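Local coordinates for protein alcohol dehydrogenase (Escherichia coli, PDB 5VM2) that probably acts as a zinc-containing, NAD(H)- or NADP(H)-dependent dehydrogenase oxidising CH-OH groups, its substrate being unknown, and is implicated in membrane biogenesis, at residues 323-326 with 327-331; 222-225 with 226-229; 23-26 with 27-30; 308-311 with 312-315. All coordinates share one frame; numbering follows the deposited sequence.

Contact 1 (323-326 with 327-331); sequences DVQQ and AFEES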
ATOM      1  N   ASP A 323      -4.663  -0.669 -22.222  1.00 61.26           N
ATOM      2  CA  ASP A 323      -5.750   0.204 -21.796  1.00 60.92           C
ATOM      3  C   ASP A 323      -5.392   1.034 -20.569  1.00 54.62           C
ATOM      4  O   ASP A 323      -6.280   1.362 -19.772  1.00 54.30           O
ATOM      5  CB  ASP A 323      -7.006  -0.626 -21.519  1.00 63.38           C
ATOM      6  CG  ASP A 323      -7.481  -1.390 -22.739  1.00 68.87           C
ATOM      7  OD1 ASP A 323      -7.495  -0.807 -23.843  1.00 73.12           O
ATOM      8  OD2 ASP A 323      -7.837  -2.579 -22.594  1.00 69.76           O
ATOM      9  N   VAL A 324      -4.115   1.396 -20.407  1.00 51.86           N
ATOM     10  CA  VAL A 324      -3.717   2.011 -19.139  1.00 49.20           C
ATOM     11  C   VAL A 324      -4.377   3.372 -18.958  1.00 49.68           C
ATOM     12  O   VAL A 324      -4.712   3.768 -17.835  1.00 48.61           O
ATOM     13  CB  VAL A 324      -2.181   2.105 -19.051  1.00 51.20           C
ATOM     14  CG1 VAL A 324      -1.613   2.863 -20.243  1.00 55.72           C
ATOM     15  CG2 VAL A 324      -1.756   2.767 -17.745  1.00 48.34           C
ATOM     16  N   GLN A 325      -4.698   4.080 -20.043  1.00 51.34           N
ATOM     17  CA  GLN A 325      -5.328   5.392 -19.920  1.00 53.09           C
ATOM     18  C   GLN A 325      -6.681   5.294 -19.229  1.00 53.01           C
ATOM     19  O   GLN A 325      -6.953   6.021 -18.267  1.00 50.93           O
ATOM     20  CB  GLN A 325      -5.474   6.028 -21.303  1.00 58.09           C
ATOM     21  CG  GLN A 325      -6.057   7.444 -21.312  1.00 61.07           C
ATOM     22  CD  GLN A 325      -5.315   8.417 -20.410  1.00 59.61           C
ATOM     23  OE1 GLN A 325      -4.113   8.280 -20.189  1.00 56.57           O
ATOM     24  NE2 GLN A 325      -6.029   9.397 -19.878  1.00 61.00           N
ATOM     25  N   GLN A 326      -7.548   4.406 -19.723  1.00 55.59           N
ATOM     26  CA  GLN A 326      -8.841   4.190 -19.083  1.00 58.20           C
ATOM     27  C   GLN A 326      -8.668   3.744 -17.638  1.00 54.39           C
ATOM     28  O   GLN A 326      -9.402   4.196 -16.750  1.00 55.17           O
ATOM     29  CB  GLN A 326      -9.646   3.159 -19.874  1.00 63.11           C
ATOM     30  CG  GLN A 326     -10.655   2.387 -19.041  1.00 65.06           C
ATOM     31  CD  GLN A 326     -11.563   1.522 -19.886  1.00 71.24           C
ATOM     32  OE1 GLN A 326     -11.219   1.154 -21.011  1.00 73.76           O
ATOM     33  NE2 GLN A 326     -12.734   1.195 -19.352  1.00 73.26           N
ATOM     34  N   ALA A 327      -7.690   2.869 -17.384  1.00 51.72           N
ATOM     35  CA  ALA A 327      -7.412   2.415 -16.025  1.00 48.83           C
ATOM     36  C   ALA A 327      -7.233   3.585 -15.069  1.00 48.77           C
ATOM     37  O   ALA A 327      -7.743   3.562 -13.942  1.00 47.31           O
ATOM     38  CB  ALA A 327      -6.169   1.522 -16.012  1.00 45.82           C
ATOM     39  N   PHE A 328      -6.522   4.627 -15.502  1.00 49.60           N
ATOM     40  CA  PHE A 328      -6.288   5.760 -14.615  1.00 51.13           C
ATOM     41  C   PHE A 328      -7.456   6.734 -14.612  1.00 53.33           C
ATOM     42  O   PHE A 328      -7.748   7.334 -13.571  1.00 54.09           O
ATOM     43  CB  PHE A 328      -4.989   6.468 -14.998  1.00 53.58           C
ATOM     44  CG  PHE A 328      -3.772   5.845 -14.380  1.00 54.77           C
ATOM     45  CD1 PHE A 328      -3.463   6.074 -13.048  1.00 54.53           C
ATOM     46  CD2 PHE A 328      -2.955   5.003 -15.117  1.00 55.47           C
ATOM     47  CE1 PHE A 328      -2.351   5.491 -12.466  1.00 52.82           C
ATOM     48  CE2 PHE A 328      -1.841   4.416 -14.542  1.00 54.10           C
ATOM     49  CZ  PHE A 328      -1.539   4.661 -13.213  1.00 52.62           C
ATOM     50  N   GLU A 329      -8.135   6.902 -15.747  1.00 55.69           N
ATOM     51  CA  GLU A 329      -9.342   7.720 -15.764  1.00 59.01           C
ATOM     52  C   GLU A 329     -10.402   7.145 -14.832  1.00 60.29           C
ATOM     53  O   GLU A 329     -10.954   7.857 -13.986  1.00 61.27           O
ATOM     54  CB  GLU A 329      -9.878   7.837 -17.191  1.00 59.23           C
ATOM     55  CG  GLU A 329      -8.996   8.664 -18.110  1.00 58.72           C
ATOM     56  CD  GLU A 329      -9.469   8.647 -19.555  1.00 62.67           C
ATOM     57  OE1 GLU A 329     -10.504   8.012 -19.843  1.00 64.44           O
ATOM     58  OE2 GLU A 329      -8.802   9.274 -20.404  1.00 64.77           O
ATOM     59  N   GLU A 330     -10.687   5.846 -14.964  1.00 59.18           N
ATOM     60  CA  GLU A 330     -11.699   5.224 -14.114  1.00 61.27           C
ATOM     61  C   GLU A 330     -11.285   5.231 -12.651  1.00 56.91           C
ATOM     62  O   GLU A 330     -12.138   5.358 -11.767  1.00 58.25           O
ATOM     63  CB  GLU A 330     -11.974   3.797 -14.582  1.00 62.05           C
ATOM     64  CG  GLU A 330     -12.692   3.730 -15.917  1.00 68.12           C
ATOM     65  CD  GLU A 330     -13.187   2.341 -16.247  1.00 70.16           C
ATOM     66  OE1 GLU A 330     -12.900   1.404 -15.471  1.00 68.00           O
ATOM     67  OE2 GLU A 330     -13.867   2.185 -17.282  1.00 75.06           O
ATOM     68  N   SER A 331      -9.986   5.100 -12.374  1.00 53.52           N
ATOM     69  CA  SER A 331      -9.507   5.191 -11.000  1.00 51.32           C
ATOM     70  C   SER A 331      -9.737   6.575 -10.409  1.00 54.41           C
ATOM     71  O   SER A 331      -9.721   6.726  -9.182  1.00 52.90           O
ATOM     72  CB  SER A 331      -8.025   4.825 -10.939  1.00 48.37           C
ATOM     73  OG  SER A 331      -7.828   3.485 -11.361  1.00 48.27           O
TER
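Q325 and E329, one helical turn apart, are joined by a side-chain hydrogen bond: Q325 NE2 lies 2.8 Å from E329 OE2, with an N-H...O angle of 169°. The oxygen is approached on its anti side and lies nearly in the amide plane, while the amide and carboxylate planes stand steeply to each other. Q325 gets there by a bend at chi2 (54°), which turns its amide along the helix surface. Q326 and E330 repeat the i to i+4 spacing with a different geometry. Their side chains run alongside each other in the same direction, and Q326 NE2 reaches E330 OE2 at 2.6 Å from above the carboxylate plane. On the inner side, V324 CG2 meets the F328 ring at its edge, in plane, 3.6 Å from CE2.

All three pairs belong to helix 324-333, the connection in the beta-alpha-beta unit of strand 315-320, this helix and strand 340-344. Regular backbone bonds set their spacing, such as E330 N to Q326 O at 2.8 Å and A327 N to D323 O at 3.2 Å. S331 OG adds a second grip on A327 O at 2.6 Å, beside the bond from S331 N.

Further out, the Q325 amide is tied down at both ends, OE1 accepting from M14 N and NE2 also donating to G12 O. E330 OE1 bonds Y319 OH on strand 315-320. V324 and A327 rest on I343 of strand 340-344, and the F328 ring meets that of F46 on helix 41-48.

Contact 2 (222-225 with 226-229); sequences KEDT and IARC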
ATOM      1  N   LYS A 222     -24.621   7.645   7.436  1.00 41.45           N
ATOM      2  CA  LYS A 222     -25.949   7.288   7.913  1.00 43.71           C
ATOM      3  C   LYS A 222     -26.019   7.131   9.426  1.00 43.06           C
ATOM      4  O   LYS A 222     -27.123   6.998   9.968  1.00 47.60           O
ATOM      5  CB  LYS A 222     -26.419   5.988   7.246  1.00 46.05           C
ATOM      6  CG  LYS A 222     -26.166   5.933   5.746  1.00 48.76           C
ATOM      7  CD  LYS A 222     -27.240   5.136   5.023  1.00 52.30           C
ATOM      8  CE  LYS A 222     -27.018   5.159   3.518  1.00 57.10           C
ATOM      9  NZ  LYS A 222     -28.100   5.890   2.796  1.00 63.27           N
ATOM     10  N   GLU A 223     -24.883   7.155  10.118  1.00 39.33           N
ATOM     11  CA  GLU A 223     -24.833   6.965  11.559  1.00 41.60           C
ATOM     12  C   GLU A 223     -23.926   8.013  12.194  1.00 41.09           C
ATOM     13  O   GLU A 223     -23.087   8.629  11.530  1.00 39.28           O
ATOM     14  CB  GLU A 223     -24.320   5.563  11.930  1.00 41.90           C
ATOM     15  CG  GLU A 223     -25.069   4.410  11.275  1.00 47.24           C
ATOM     16  CD  GLU A 223     -24.353   3.081  11.453  1.00 50.47           C
ATOM     17  OE1 GLU A 223     -23.876   2.511  10.447  1.00 50.43           O
ATOM     18  OE2 GLU A 223     -24.261   2.608  12.603  1.00 52.34           O
ATOM     19  N   ASP A 224     -24.104   8.203  13.499  1.00 41.72           N
ATOM     20  CA  ASP A 224     -23.212   9.042  14.299  1.00 43.64           C
ATOM     21  C   ASP A 224     -21.975   8.216  14.628  1.00 41.72           C
ATOM     22  O   ASP A 224     -22.017   7.332  15.485  1.00 42.39           O
ATOM     23  CB  ASP A 224     -23.924   9.518  15.561  1.00 47.61           C
ATOM     24  CG  ASP A 224     -23.145  10.585  16.321  1.00 49.21           C
ATOM     25  OD1 ASP A 224     -21.898  10.632  16.225  1.00 48.01           O
ATOM     26  OD2 ASP A 224     -23.794  11.376  17.039  1.00 51.35           O
ATOM     27  N   THR A 225     -20.861   8.508  13.946  1.00 39.00           N
ATOM     28  CA  THR A 225     -19.653   7.704  14.123  1.00 34.92           C
ATOM     29  C   THR A 225     -19.168   7.722  15.566  1.00 34.81           C
ATOM     30  O   THR A 225     -18.809   6.681  16.128  1.00 34.42           O
ATOM     31  CB  THR A 225     -18.539   8.195  13.193  1.00 35.68           C
ATOM     32  OG1 THR A 225     -19.017   8.259  11.844  1.00 39.21           O
ATOM     33  CG2 THR A 225     -17.322   7.266  13.270  1.00 30.63           C
ATOM     34  N   ILE A 226     -19.141   8.895  16.192  1.00 35.08           N
ATOM     35  CA  ILE A 226     -18.607   8.973  17.546  1.00 39.23           C
ATOM     36  C   ILE A 226     -19.503   8.213  18.517  1.00 38.91           C
ATOM     37  O   ILE A 226     -19.017   7.447  19.358  1.00 37.72           O
ATOM     38  CB  ILE A 226     -18.417  10.443  17.953  1.00 43.99           C
ATOM     39  CG1 ILE A 226     -17.190  11.024  17.242  1.00 46.11           C
ATOM     40  CG2 ILE A 226     -18.266  10.565  19.457  1.00 45.04           C
ATOM     41  CD1 ILE A 226     -17.119  12.538  17.270  1.00 50.05           C
ATOM     42  N   ALA A 227     -20.821   8.376  18.392  1.00 39.39           N
ATOM     43  CA  ALA A 227     -21.745   7.654  19.264  1.00 41.28           C
ATOM     44  C   ALA A 227     -21.640   6.147  19.059  1.00 39.86           C
ATOM     45  O   ALA A 227     -21.604   5.376  20.025  1.00 39.88           O
ATOM     46  CB  ALA A 227     -23.174   8.133  19.016  1.00 42.76           C
ATOM     47  N   ARG A 228     -21.594   5.706  17.800  1.00 38.07           N
ATOM     48  CA  ARG A 228     -21.502   4.276  17.520  1.00 36.39           C
ATOM     49  C   ARG A 228     -20.195   3.691  18.039  1.00 36.13           C
ATOM     50  O   ARG A 228     -20.168   2.560  18.539  1.00 35.85           O
ATOM     51  CB  ARG A 228     -21.642   4.031  16.018  1.00 37.08           C
ATOM     52  CG  ARG A 228     -23.035   4.337  15.468  1.00 43.64           C
ATOM     53  CD  ARG A 228     -24.055   3.275  15.879  1.00 49.01           C
ATOM     54  NE  ARG A 228     -23.649   1.936  15.457  1.00 51.97           N
ATOM     55  CZ  ARG A 228     -23.149   1.013  16.275  1.00 53.46           C
ATOM     56  NH1 ARG A 228     -22.993   1.279  17.565  1.00 55.49           N
ATOM     57  NH2 ARG A 228     -22.799  -0.176  15.801  1.00 51.50           N
ATOM     58  N   CYS A 229     -19.099   4.447  17.931  1.00 34.97           N
ATOM     59  CA  CYS A 229     -17.818   3.974  18.446  1.00 33.70           C
ATOM     60  C   CYS A 229     -17.808   3.946  19.970  1.00 34.13           C
ATOM     61  O   CYS A 229     -17.234   3.034  20.576  1.00 33.93           O
ATOM     62  CB  CYS A 229     -16.686   4.855  17.916  1.00 35.15           C
ATOM     63  SG  CYS A 229     -16.259   4.557  16.180  1.00 35.86           S
TER
HETATM   64  O   HOH W   1     -23.112   0.254  12.900  1.00 43.24           O
HETATM   65  O   HOH W   2     -19.377  11.650  14.959  1.00 48.41           O
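The backbone passes from an extended conformation at E223 and D224 into helix 225-232, whose first turns are marked by R228 N to D224 O and C229 N to T225 O, both 2.9 Å. D224 is the N-cap. Its carboxylate reaches forward to the first turn, chi1 being -170°, and OD1 receives weak bonds from I226 N and A227 N, each at 3.3 Å. A water accepting from I226 N and donating to D224 OD1 reinforces this cap.

Outside the cap, R228 NE and E223 OE2 form a salt bridge at 3.0 Å. The oxygen sits at the guanidinium edge, 3° from its plane, and the two charged groups are nearly coplanar. Bends at chi2 and chi3 fold R228 back toward E223. A second water joins E223 OE2, to which it donates at 2.6 Å, to R228 NH2, from which it accepts. The other carboxylate oxygen, E223 OE1, accepts from N219 N at the end of strand 216-219.

That strand, outermost in the parallel Rossmann-type sheet, is also covered by the helix: R228 packs on V216 and I218, C229 on I218, while I226 leans on Y256 and L257.

Contact 3 (23-26 with 27-30); sequences VPKE and DEVL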
ATOM      1  N   VAL A  23      19.528  -4.138 -18.512  1.00 60.76           N
ATOM      2  CA  VAL A  23      20.518  -5.173 -18.234  1.00 60.57           C
ATOM      3  C   VAL A  23      20.703  -5.242 -16.724  1.00 58.89           C
ATOM      4  O   VAL A  23      21.045  -4.219 -16.109  1.00 58.00           O
ATOM      5  CB  VAL A  23      21.850  -4.886 -18.940  1.00 62.78           C
ATOM      6  CG1 VAL A  23      22.939  -5.794 -18.400  1.00 63.26           C
ATOM      7  CG2 VAL A  23      21.692  -5.064 -20.439  1.00 65.01           C
ATOM      8  N   PRO A  24      20.495  -6.396 -16.092  1.00 57.79           N
ATOM      9  CA  PRO A  24      20.625  -6.465 -14.632  1.00 55.75           C
ATOM     10  C   PRO A  24      22.073  -6.267 -14.212  1.00 57.00           C
ATOM     11  O   PRO A  24      22.989  -6.853 -14.792  1.00 56.66           O
ATOM     12  CB  PRO A  24      20.127  -7.876 -14.288  1.00 54.75           C
ATOM     13  CG  PRO A  24      19.769  -8.538 -15.596  1.00 54.76           C
ATOM     14  CD  PRO A  24      20.346  -7.727 -16.702  1.00 56.97           C
ATOM     15  N   LYS A  25      22.276  -5.421 -13.203  1.00 56.97           N
ATOM     16  CA  LYS A  25      23.568  -5.378 -12.543  1.00 59.18           C
ATOM     17  C   LYS A  25      23.827  -6.719 -11.855  1.00 56.37           C
ATOM     18  O   LYS A  25      22.952  -7.585 -11.769  1.00 54.43           O
ATOM     19  CB  LYS A  25      23.624  -4.223 -11.543  1.00 61.57           C
ATOM     20  CG  LYS A  25      23.172  -2.878 -12.101  1.00 63.57           C
ATOM     21  CD  LYS A  25      24.313  -2.125 -12.768  1.00 69.30           C
ATOM     22  CE  LYS A  25      23.952  -0.662 -12.983  1.00 70.83           C
ATOM     23  NZ  LYS A  25      22.649  -0.508 -13.687  1.00 69.41           N
ATOM     24  N   GLU A  26      25.049  -6.886 -11.351  1.00 57.41           N
ATOM     25  CA  GLU A  26      25.463  -8.204 -10.879  1.00 60.05           C
ATOM     26  C   GLU A  26      24.699  -8.668  -9.644  1.00 58.78           C
ATOM     27  O   GLU A  26      24.735  -9.862  -9.327  1.00 58.56           O
ATOM     28  CB  GLU A  26      26.963  -8.218 -10.594  1.00 65.06           C
ATOM     29  CG  GLU A  26      27.412  -7.250  -9.521  1.00 68.02           C
ATOM     30  CD  GLU A  26      28.816  -7.550  -9.042  1.00 72.38           C
ATOM     31  OE1 GLU A  26      29.171  -7.095  -7.933  1.00 73.97           O
ATOM     32  OE2 GLU A  26      29.563  -8.237  -9.767  1.00 74.40           O
ATOM     33  N   ASP A  27      24.011  -7.771  -8.940  1.00 58.21           N
ATOM     34  CA  ASP A  27      23.225  -8.150  -7.773  1.00 58.48           C
ATOM     35  C   ASP A  27      21.725  -8.036  -8.015  1.00 53.60           C
ATOM     36  O   ASP A  27      20.949  -8.064  -7.054  1.00 52.10           O
ATOM     37  CB  ASP A  27      23.625  -7.304  -6.560  1.00 64.83           C
ATOM     38  CG  ASP A  27      23.182  -5.858  -6.683  1.00 68.45           C
ATOM     39  OD1 ASP A  27      23.351  -5.276  -7.774  1.00 70.19           O
ATOM     40  OD2 ASP A  27      22.663  -5.302  -5.690  1.00 69.47           O
ATOM     41  N   GLU A  28      21.297  -7.930  -9.269  1.00 51.88           N
ATOM     42  CA  GLU A  28      19.907  -7.675  -9.607  1.00 50.69           C
ATOM     43  C   GLU A  28      19.293  -8.849 -10.358  1.00 48.90           C
ATOM     44  O   GLU A  28      19.989  -9.689 -10.936  1.00 48.27           O
ATOM     45  CB  GLU A  28      19.778  -6.403 -10.451  1.00 53.13           C
ATOM     46  CG  GLU A  28      20.366  -5.164  -9.794  1.00 55.55           C
ATOM     47  CD  GLU A  28      20.194  -3.913 -10.636  1.00 58.16           C
ATOM     48  OE1 GLU A  28      20.140  -2.809 -10.055  1.00 60.75           O
ATOM     49  OE2 GLU A  28      20.125  -4.028 -11.879  1.00 58.79           O
ATOM     50  N   VAL A  29      17.964  -8.893 -10.333  1.00 46.82           N
ATOM     51  CA  VAL A  29      17.183  -9.797 -11.162  1.00 47.36           C
ATOM     52  C   VAL A  29      16.546  -8.979 -12.274  1.00 46.38           C
ATOM     53  O   VAL A  29      16.273  -7.784 -12.117  1.00 46.99           O
ATOM     54  CB  VAL A  29      16.099 -10.550 -10.356  1.00 48.15           C
ATOM     55  CG1 VAL A  29      16.731 -11.444  -9.301  1.00 50.10           C
ATOM     56  CG2 VAL A  29      15.130  -9.566  -9.718  1.00 46.16           C
ATOM     57  N   LEU A  30      16.322  -9.627 -13.410  1.00 46.76           N
ATOM     58  CA  LEU A  30      15.513  -9.070 -14.485  1.00 47.72           C
ATOM     59  C   LEU A  30      14.197  -9.832 -14.517  1.00 48.21           C
ATOM     60  O   LEU A  30      14.187 -11.050 -14.728  1.00 48.21           O
ATOM     61  CB  LEU A  30      16.224  -9.164 -15.835  1.00 49.93           C
ATOM     62  CG  LEU A  30      15.360  -8.770 -17.040  1.00 51.22           C
ATOM     63  CD1 LEU A  30      15.298  -7.255 -17.198  1.00 51.33           C
ATOM     64  CD2 LEU A  30      15.858  -9.434 -18.319  1.00 54.24           C
TER
HETATM   65  O   HOH W   3      19.821  -2.446 -14.393  1.00 45.67           O
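A type I beta turn from K25 to E28 leads the chain into strand 28-37 of the GroES-like domain. Its closing bond runs from E28 N to K25 O at 3.0 Å, and the flanking pieces head in nearly opposed directions, 152° apart. The E28 side chain then reaches back across the turn: OE2 accepts from K25 N at 2.9 Å, with an N-H...O angle of 163°. This donor comes from above the carboxylate plane. E28 CG lies anti to the carbonyl carbon (chi1 -57°) and the chain beyond it is extended, which carries the carboxylate to the N-H of K25.

E28 and K25 run side by side, and K25 CG comes to 3.3 Å from E28 OE2. The ammonium makes no direct contact with the acid, K25 NZ being 4.7 Å from E28 OE2. A water gives the same oxygen a further link, donating to E28 OE2 and to V23 O at 2.8 Å.

Farther from the turn, the P24 ring crosses L30, its CG 3.6 Å from L30 CB, and both side chains touch C130 of strand 128-132. The strand is held by backbone bonds of E28 with G75, V29 with H131 and L30 with V72. K25 and E28 thus bracket a type I turn, bonded through both main chain and side chain, that opens into strand 28-37, which pairs antiparallel with strands 67-74 and 128-132 in the GroES-like domain.

Contact 4 (308-311 with 312-315); sequences RFDV and KSMV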
ATOM      1  N   ARG A 308      -5.059 -16.834   5.462  1.00 34.20           N
ATOM      2  CA  ARG A 308      -5.582 -15.996   6.534  1.00 36.26           C
ATOM      3  C   ARG A 308      -5.789 -14.560   6.072  1.00 34.15           C
ATOM      4  O   ARG A 308      -6.721 -13.888   6.531  1.00 36.67           O
ATOM      5  CB  ARG A 308      -4.636 -16.034   7.736  1.00 37.64           C
ATOM      6  CG  ARG A 308      -5.197 -15.389   8.990  1.00 40.16           C
ATOM      7  CD  ARG A 308      -4.382 -15.765  10.223  1.00 43.06           C
ATOM      8  NE  ARG A 308      -4.538 -17.173  10.582  1.00 47.13           N
ATOM      9  CZ  ARG A 308      -3.866 -17.773  11.562  1.00 48.48           C
ATOM     10  NH1 ARG A 308      -2.985 -17.087  12.283  1.00 46.59           N
ATOM     11  NH2 ARG A 308      -4.071 -19.057  11.823  1.00 50.60           N
ATOM     12  N   PHE A 309      -4.945 -14.084   5.165  1.00 30.84           N
ATOM     13  CA  PHE A 309      -4.989 -12.727   4.637  1.00 31.52           C
ATOM     14  C   PHE A 309      -5.429 -12.838   3.179  1.00 32.95           C
ATOM     15  O   PHE A 309      -4.713 -13.421   2.358  1.00 33.45           O
ATOM     16  CB  PHE A 309      -3.610 -12.083   4.779  1.00 31.38           C
ATOM     17  CG  PHE A 309      -3.602 -10.577   4.721  1.00 30.34           C
ATOM     18  CD1 PHE A 309      -2.999  -9.849   5.731  1.00 29.38           C
ATOM     19  CD2 PHE A 309      -4.144  -9.896   3.638  1.00 31.64           C
ATOM     20  CE1 PHE A 309      -2.962  -8.467   5.683  1.00 28.54           C
ATOM     21  CE2 PHE A 309      -4.110  -8.514   3.583  1.00 32.68           C
ATOM     22  CZ  PHE A 309      -3.514  -7.799   4.606  1.00 29.94           C
ATOM     23  N   ASP A 310      -6.613 -12.302   2.860  1.00 34.14           N
ATOM     24  CA  ASP A 310      -7.233 -12.455   1.535  1.00 35.18           C
ATOM     25  C   ASP A 310      -7.057 -11.157   0.751  1.00 35.78           C
ATOM     26  O   ASP A 310      -7.737 -10.163   1.017  1.00 35.97           O
ATOM     27  CB  ASP A 310      -8.708 -12.827   1.682  1.00 38.17           C
ATOM     28  CG  ASP A 310      -9.422 -13.052   0.336  1.00 42.14           C
ATOM     29  OD1 ASP A 310      -8.850 -12.776  -0.741  1.00 44.21           O
ATOM     30  OD2 ASP A 310     -10.586 -13.507   0.364  1.00 45.79           O
ATOM     31  N   VAL A 311      -6.153 -11.173  -0.234  1.00 33.84           N
ATOM     32  CA  VAL A 311      -5.980 -10.028  -1.126  1.00 33.28           C
ATOM     33  C   VAL A 311      -6.659 -10.227  -2.481  1.00 35.92           C
ATOM     34  O   VAL A 311      -6.964  -9.232  -3.158  1.00 36.88           O
ATOM     35  CB  VAL A 311      -4.485  -9.690  -1.329  1.00 32.73           C
ATOM     36  CG1 VAL A 311      -3.864  -9.222  -0.027  1.00 31.93           C
ATOM     37  CG2 VAL A 311      -3.717 -10.883  -1.896  1.00 31.93           C
ATOM     38  N   LYS A 312      -6.912 -11.475  -2.891  1.00 36.46           N
ATOM     39  CA  LYS A 312      -7.543 -11.727  -4.181  1.00 40.18           C
ATOM     40  C   LYS A 312      -8.972 -11.201  -4.208  1.00 39.84           C
ATOM     41  O   LYS A 312      -9.414 -10.639  -5.216  1.00 40.90           O
ATOM     42  CB  LYS A 312      -7.515 -13.225  -4.487  1.00 45.67           C
ATOM     43  CG  LYS A 312      -8.384 -13.651  -5.659  1.00 52.26           C
ATOM     44  CD  LYS A 312      -8.182 -15.125  -5.984  1.00 57.25           C
ATOM     45  CE  LYS A 312      -6.707 -15.456  -6.168  1.00 59.99           C
ATOM     46  NZ  LYS A 312      -6.082 -14.642  -7.249  1.00 61.60           N
ATOM     47  N   SER A 313      -9.706 -11.369  -3.106  1.00 36.13           N
ATOM     48  CA  SER A 313     -11.081 -10.895  -3.042  1.00 37.32           C
ATOM     49  C   SER A 313     -11.184  -9.379  -3.119  1.00 36.60           C
ATOM     50  O   SER A 313     -12.277  -8.857  -3.353  1.00 37.59           O
ATOM     51  CB  SER A 313     -11.747 -11.386  -1.756  1.00 39.86           C
ATOM     52  OG  SER A 313     -11.950 -12.789  -1.784  1.00 41.69           O
ATOM     53  N   MET A 314     -10.084  -8.653  -2.921  1.00 35.76           N
ATOM     54  CA  MET A 314     -10.166  -7.200  -2.944  1.00 35.12           C
ATOM     55  C   MET A 314     -10.121  -6.633  -4.357  1.00 37.23           C
ATOM     56  O   MET A 314     -10.603  -5.516  -4.575  1.00 38.83           O
ATOM     57  CB  MET A 314      -9.045  -6.605  -2.092  1.00 35.18           C
ATOM     58  CG  MET A 314      -9.090  -7.094  -0.653  1.00 35.45           C
ATOM     59  SD  MET A 314      -7.753  -6.444   0.361  1.00 35.26           S
ATOM     60  CE  MET A 314      -7.938  -4.684   0.044  1.00 34.83           C
ATOM     61  N   VAL A 315      -9.591  -7.386  -5.319  1.00 36.85           N
ATOM     62  CA  VAL A 315      -9.461  -6.898  -6.690  1.00 39.64           C
ATOM     63  C   VAL A 315     -10.851  -6.807  -7.307  1.00 44.51           C
ATOM     64  O   VAL A 315     -11.514  -7.823  -7.533  1.00 46.28           O
ATOM     65  CB  VAL A 315      -8.543  -7.797  -7.523  1.00 38.60           C
ATOM     66  CG1 VAL A 315      -8.418  -7.254  -8.940  1.00 38.39           C
ATOM     67  CG2 VAL A 315      -7.178  -7.887  -6.875  1.00 37.31           C
TER
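D310 and S313 close a short loop between helix 297-305 and strand 315-320, just before the chain enters that strand of the mixed sheet. Two hydrogen bonds carry it, one from side chain to backbone and one between side chains. S313 N donates to D310 OD1 at 2.9 Å, almost straight at 170°, and S313 OG donates to D310 OD2 at 2.6 Å. Both oxygens are met on the syn side, moderately out of the carboxylate plane. The acid therefore makes two bonds to one residue, which should restrict rotation of the carboxylate. The D310 side chain reaches S313 because CG stands anti to the backbone N (chi1 -178°), leading it forward over the next residues.

The backbone supplies one further bond across the contact, M314 N to V311 O at 3.2 Å, with the donor well above the carbonyl plane. Residues 312-314 have helical backbone angles without forming a regular helix. The D310 carbonyl also takes part in hydrogen bonding, its O accepting from Q186 NE2 on helix 179-190.

The charged interaction is a salt bridge to a residue outside the loop: K312 points its NZ to D144 OD2, just ahead of helix 145-163.

Apolar packing completes the account. V311 touches I304 of helix 297-305, and M314, which also touches L182, sets its CG 3.7 Å from D310 O.

From the N terminus, contact 3 (23-26 with 27-30) comes first, turning the chain into strand 28-37 of the mixed sheet. Contact 2 (222-225 with 226-229) follows at the start of helix 225-232, at the outer strand of the parallel sheet; its centre is 53 Å from that of contact 3, on the opposite side of the chain's centre. Contact 4 (308-311 with 312-315) turns the loop after helix 297-305 toward strand 315-320, and contact 1 (323-326 with 327-331) lies on the helix after that strand, their nearest atoms about 11 Å apart. All four are local and in series; none nests within or crosses another.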